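GNA33 (Neisseria gonorrhoeae FA 1090, PDB 2G5D) probably cleaves peptidoglycan as an exolytic transglycosylase, splitting the bond between MurNAc and GlcNAc and leaving a 1,6-anhydro ring on the MurNAc product. Local coordinates at residues A[73-78]-A[346-351]. Numbering follows the deposited sequence.
Sequences KNRQGW and YITLGA
Arg75 and Trp78 reach from the loop between helices 58-72 and 79-86 toward the turn that precedes strand 352-358. From Arg75 CB, which heads toward that turn, CG and CD carry the chain on in a nearly extended run. The bend comes at chi3, -109°, and delivers the guanidinium to the carbonyl of Leu349. There both terminal nitrogens straddle the oxygen. NH1 of Arg75 stands 2.8 Å from Leu349 O. NH2 of Arg75 is 2.7 Å from Leu349 O. Because both share one acceptor, neither hydrogen bond is straight, the N-H...O angles being 122° and 124°, and both are weak, yet the fork holds the oxygen near the guanidinium plane. NH2 also presses against the Leu349 side chain, 3.2 Å from its CB, and Thr348 CG2 sits at the guanidinium edge, beside NH1.

Trp78 works beside it. The benzo end of its indole lies against the turn; CH2 packs 3.7 Å from Ala351 CA, while CZ2 meets Thr348 CG2 at 4.0 Å, the methyl lying at the ring edge. Thr348 thus gives its methyl to both side chains and its OG1 to Arg421. Phe65 and Leu72 of helix 58-72, and Leu412 of strand 403-413, also touch the indole.

Both segments form type II beta turns, Arg75 to Trp78 and Thr348 to Ala351, each with glycine third, and the two side chains bridge between them. The forked arginine and the indole tie the N-terminal helices to a buried turn of the 3D domain, a family of the double-psi beta-barrel clan.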
ATOM      1  N   LYS A  73       5.397   1.746 -18.564  1.00 33.10           N
ATOM      2  CA  LYS A  73       5.782   1.951 -19.964  1.00 33.75           C
ATOM      3  C   LYS A  73       5.954   0.647 -20.747  1.00 34.85           C
ATOM      4  O   LYS A  73       5.906   0.645 -21.990  1.00 34.74           O
ATOM      5  CB  LYS A  73       7.062   2.794 -20.064  1.00 33.57           C
ATOM      6  CG  LYS A  73       8.365   1.977 -19.983  1.00 31.82           C
ATOM      7  CD  LYS A  73       9.570   2.817 -20.133  1.00 31.05           C
ATOM      8  CE  LYS A  73      10.248   3.043 -18.809  1.00 34.29           C
ATOM      9  NZ  LYS A  73      11.717   3.304 -18.988  1.00 34.90           N
ATOM     10  N   ASN A  74       6.172  -0.449 -20.008  1.00 35.59           N
ATOM     11  CA  ASN A  74       6.413  -1.770 -20.577  1.00 35.92           C
ATOM     12  C   ASN A  74       5.144  -2.586 -20.807  1.00 35.99           C
ATOM     13  O   ASN A  74       5.196  -3.669 -21.413  1.00 36.01           O
ATOM     14  CB  ASN A  74       7.385  -2.556 -19.695  1.00 36.55           C
ATOM     15  CG  ASN A  74       8.772  -1.941 -19.658  1.00 36.81           C
ATOM     16  OD1 ASN A  74       9.310  -1.530 -20.689  1.00 36.04           O
ATOM     17  ND2 ASN A  74       9.367  -1.893 -18.469  1.00 37.09           N
ATOM     18  N   ARG A  75       4.017  -2.069 -20.330  1.00 35.44           N
ATOM     19  CA  ARG A  75       2.733  -2.738 -20.490  1.00 35.61           C
ATOM     20  C   ARG A  75       2.076  -2.332 -21.792  1.00 34.47           C
ATOM     21  O   ARG A  75       1.985  -1.149 -22.110  1.00 33.71           O
ATOM     22  CB  ARG A  75       1.801  -2.426 -19.324  1.00 36.30           C
ATOM     23  CG  ARG A  75       1.865  -3.462 -18.214  1.00 40.93           C
ATOM     24  CD  ARG A  75       0.557  -3.513 -17.434  1.00 46.88           C
ATOM     25  NE  ARG A  75       0.713  -2.960 -16.089  1.00 50.78           N
ATOM     26  CZ  ARG A  75      -0.226  -2.301 -15.412  1.00 52.97           C
ATOM     27  NH1 ARG A  75      -1.434  -2.063 -15.930  1.00 52.30           N
ATOM     28  NH2 ARG A  75       0.063  -1.858 -14.196  1.00 55.47           N
ATOM     29  N   GLN A  76       1.606  -3.330 -22.535  1.00 33.90           N
ATOM     30  CA  GLN A  76       0.970  -3.103 -23.829  1.00 33.18           C
ATOM     31  C   GLN A  76      -0.109  -2.016 -23.793  1.00 31.28           C
ATOM     32  O   GLN A  76      -1.047  -2.060 -22.990  1.00 30.35           O
ATOM     33  CB  GLN A  76       0.424  -4.412 -24.403  1.00 33.57           C
ATOM     34  CG  GLN A  76      -0.076  -4.361 -25.872  1.00 35.74           C
ATOM     35  CD  GLN A  76       0.823  -3.577 -26.828  1.00 38.71           C
ATOM     36  OE1 GLN A  76       2.043  -3.779 -26.881  1.00 40.55           O
ATOM     37  NE2 GLN A  76       0.210  -2.694 -27.613  1.00 38.45           N
ATOM     38  N   GLY A  77       0.050  -1.031 -24.670  1.00 30.30           N
ATOM     39  CA  GLY A  77      -0.923   0.043 -24.807  1.00 29.56           C
ATOM     40  C   GLY A  77      -0.595   1.306 -24.023  1.00 29.98           C
ATOM     41  O   GLY A  77      -1.296   2.319 -24.163  1.00 29.32           O
ATOM     42  N   TRP A  78       0.483   1.261 -23.229  1.00 30.15           N
ATOM     43  CA  TRP A  78       0.898   2.393 -22.392  1.00 30.12           C
ATOM     44  C   TRP A  78       2.226   3.016 -22.842  1.00 30.05           C
ATOM     45  O   TRP A  78       2.646   4.016 -22.284  1.00 30.77           O
ATOM     46  CB  TRP A  78       1.001   1.983 -20.899  1.00 29.30           C
ATOM     47  CG  TRP A  78      -0.332   1.708 -20.195  1.00 29.01           C
ATOM     48  CD1 TRP A  78      -0.957   0.494 -20.081  1.00 27.28           C
ATOM     49  CD2 TRP A  78      -1.162   2.657 -19.486  1.00 28.25           C
ATOM     50  NE1 TRP A  78      -2.111   0.622 -19.360  1.00 28.57           N
ATOM     51  CE2 TRP A  78      -2.275   1.934 -18.988  1.00 26.64           C
ATOM     52  CE3 TRP A  78      -1.075   4.046 -19.232  1.00 28.52           C
ATOM     53  CZ2 TRP A  78      -3.299   2.538 -18.257  1.00 28.50           C
ATOM     54  CZ3 TRP A  78      -2.087   4.647 -18.484  1.00 27.90           C
ATOM     55  CH2 TRP A  78      -3.189   3.898 -18.017  1.00 28.58           C
ATOM     56  N   TYR A 346     -11.223  -3.786 -10.944  1.00 31.95           N
ATOM     57  CA  TYR A 346     -11.993  -2.670 -11.485  1.00 32.07           C
ATOM     58  C   TYR A 346     -11.139  -1.572 -12.131  1.00 32.34           C
ATOM     59  O   TYR A 346     -11.535  -1.013 -13.169  1.00 33.57           O
ATOM     60  CB  TYR A 346     -12.951  -2.111 -10.414  1.00 31.74           C
ATOM     61  CG  TYR A 346     -14.033  -3.119 -10.021  1.00 31.78           C
ATOM     62  CD1 TYR A 346     -14.020  -3.736  -8.772  1.00 32.42           C
ATOM     63  CD2 TYR A 346     -15.029  -3.504 -10.929  1.00 31.41           C
ATOM     64  CE1 TYR A 346     -14.991  -4.691  -8.419  1.00 31.09           C
ATOM     65  CE2 TYR A 346     -16.004  -4.450 -10.589  1.00 30.84           C
ATOM     66  CZ  TYR A 346     -15.982  -5.033  -9.329  1.00 31.65           C
ATOM     67  OH  TYR A 346     -16.940  -5.961  -8.972  1.00 31.73           O
ATOM     68  N   ILE A 347      -9.980  -1.279 -11.537  1.00 31.84           N
ATOM     69  CA  ILE A 347      -9.103  -0.185 -11.995  1.00 31.79           C
ATOM     70  C   ILE A 347      -7.838  -0.750 -12.617  1.00 31.33           C
ATOM     71  O   ILE A 347      -7.219  -1.654 -12.059  1.00 30.38           O
ATOM     72  CB  ILE A 347      -8.692   0.814 -10.838  1.00 32.21           C
ATOM     73  CG1 ILE A 347      -9.926   1.341 -10.075  1.00 32.07           C
ATOM     74  CG2 ILE A 347      -7.786   1.955 -11.377  1.00 31.01           C
ATOM     75  CD1 ILE A 347     -11.028   1.938 -10.941  1.00 33.26           C
ATOM     76  N   THR A 348      -7.487  -0.223 -13.792  1.00 30.70           N
ATOM     77  CA  THR A 348      -6.282  -0.631 -14.496  1.00 30.87           C
ATOM     78  C   THR A 348      -5.089  -0.050 -13.728  1.00 30.44           C
ATOM     79  O   THR A 348      -5.074   1.140 -13.408  1.00 30.72           O
ATOM     80  CB  THR A 348      -6.316  -0.166 -15.977  1.00 30.48           C
ATOM     81  OG1 THR A 348      -7.484  -0.711 -16.613  1.00 30.95           O
ATOM     82  CG2 THR A 348      -5.084  -0.662 -16.723  1.00 29.45           C
ATOM     83  N   LEU A 349      -4.120  -0.900 -13.398  1.00 30.29           N
ATOM     84  CA  LEU A 349      -3.010  -0.489 -12.532  1.00 30.65           C
ATOM     85  C   LEU A 349      -2.088   0.485 -13.272  1.00 29.88           C
ATOM     86  O   LEU A 349      -1.662   0.216 -14.380  1.00 31.01           O
ATOM     87  CB  LEU A 349      -2.223  -1.693 -11.958  1.00 29.59           C
ATOM     88  CG  LEU A 349      -1.205  -1.371 -10.849  1.00 28.46           C
ATOM     89  CD1 LEU A 349      -1.887  -0.902  -9.528  1.00 27.14           C
ATOM     90  CD2 LEU A 349      -0.315  -2.575 -10.598  1.00 30.32           C
ATOM     91  N   GLY A 350      -1.814   1.618 -12.642  1.00 29.93           N
ATOM     92  CA  GLY A 350      -1.030   2.700 -13.239  1.00 29.62           C
ATOM     93  C   GLY A 350      -1.844   3.890 -13.748  1.00 30.02           C
ATOM     94  O   GLY A 350      -1.281   4.943 -14.045  1.00 31.20           O
ATOM     95  N   ALA A 351      -3.165   3.736 -13.842  1.00 29.81           N
ATOM     96  CA  ALA A 351      -3.999   4.696 -14.521  1.00 29.42           C
ATOM     97  C   ALA A 351      -4.124   5.987 -13.739  1.00 29.48           C
ATOM     98  O   ALA A 351      -4.223   5.970 -12.522  1.00 28.93           O
ATOM     99  CB  ALA A 351      -5.390   4.127 -14.793  1.00 29.69           C
TER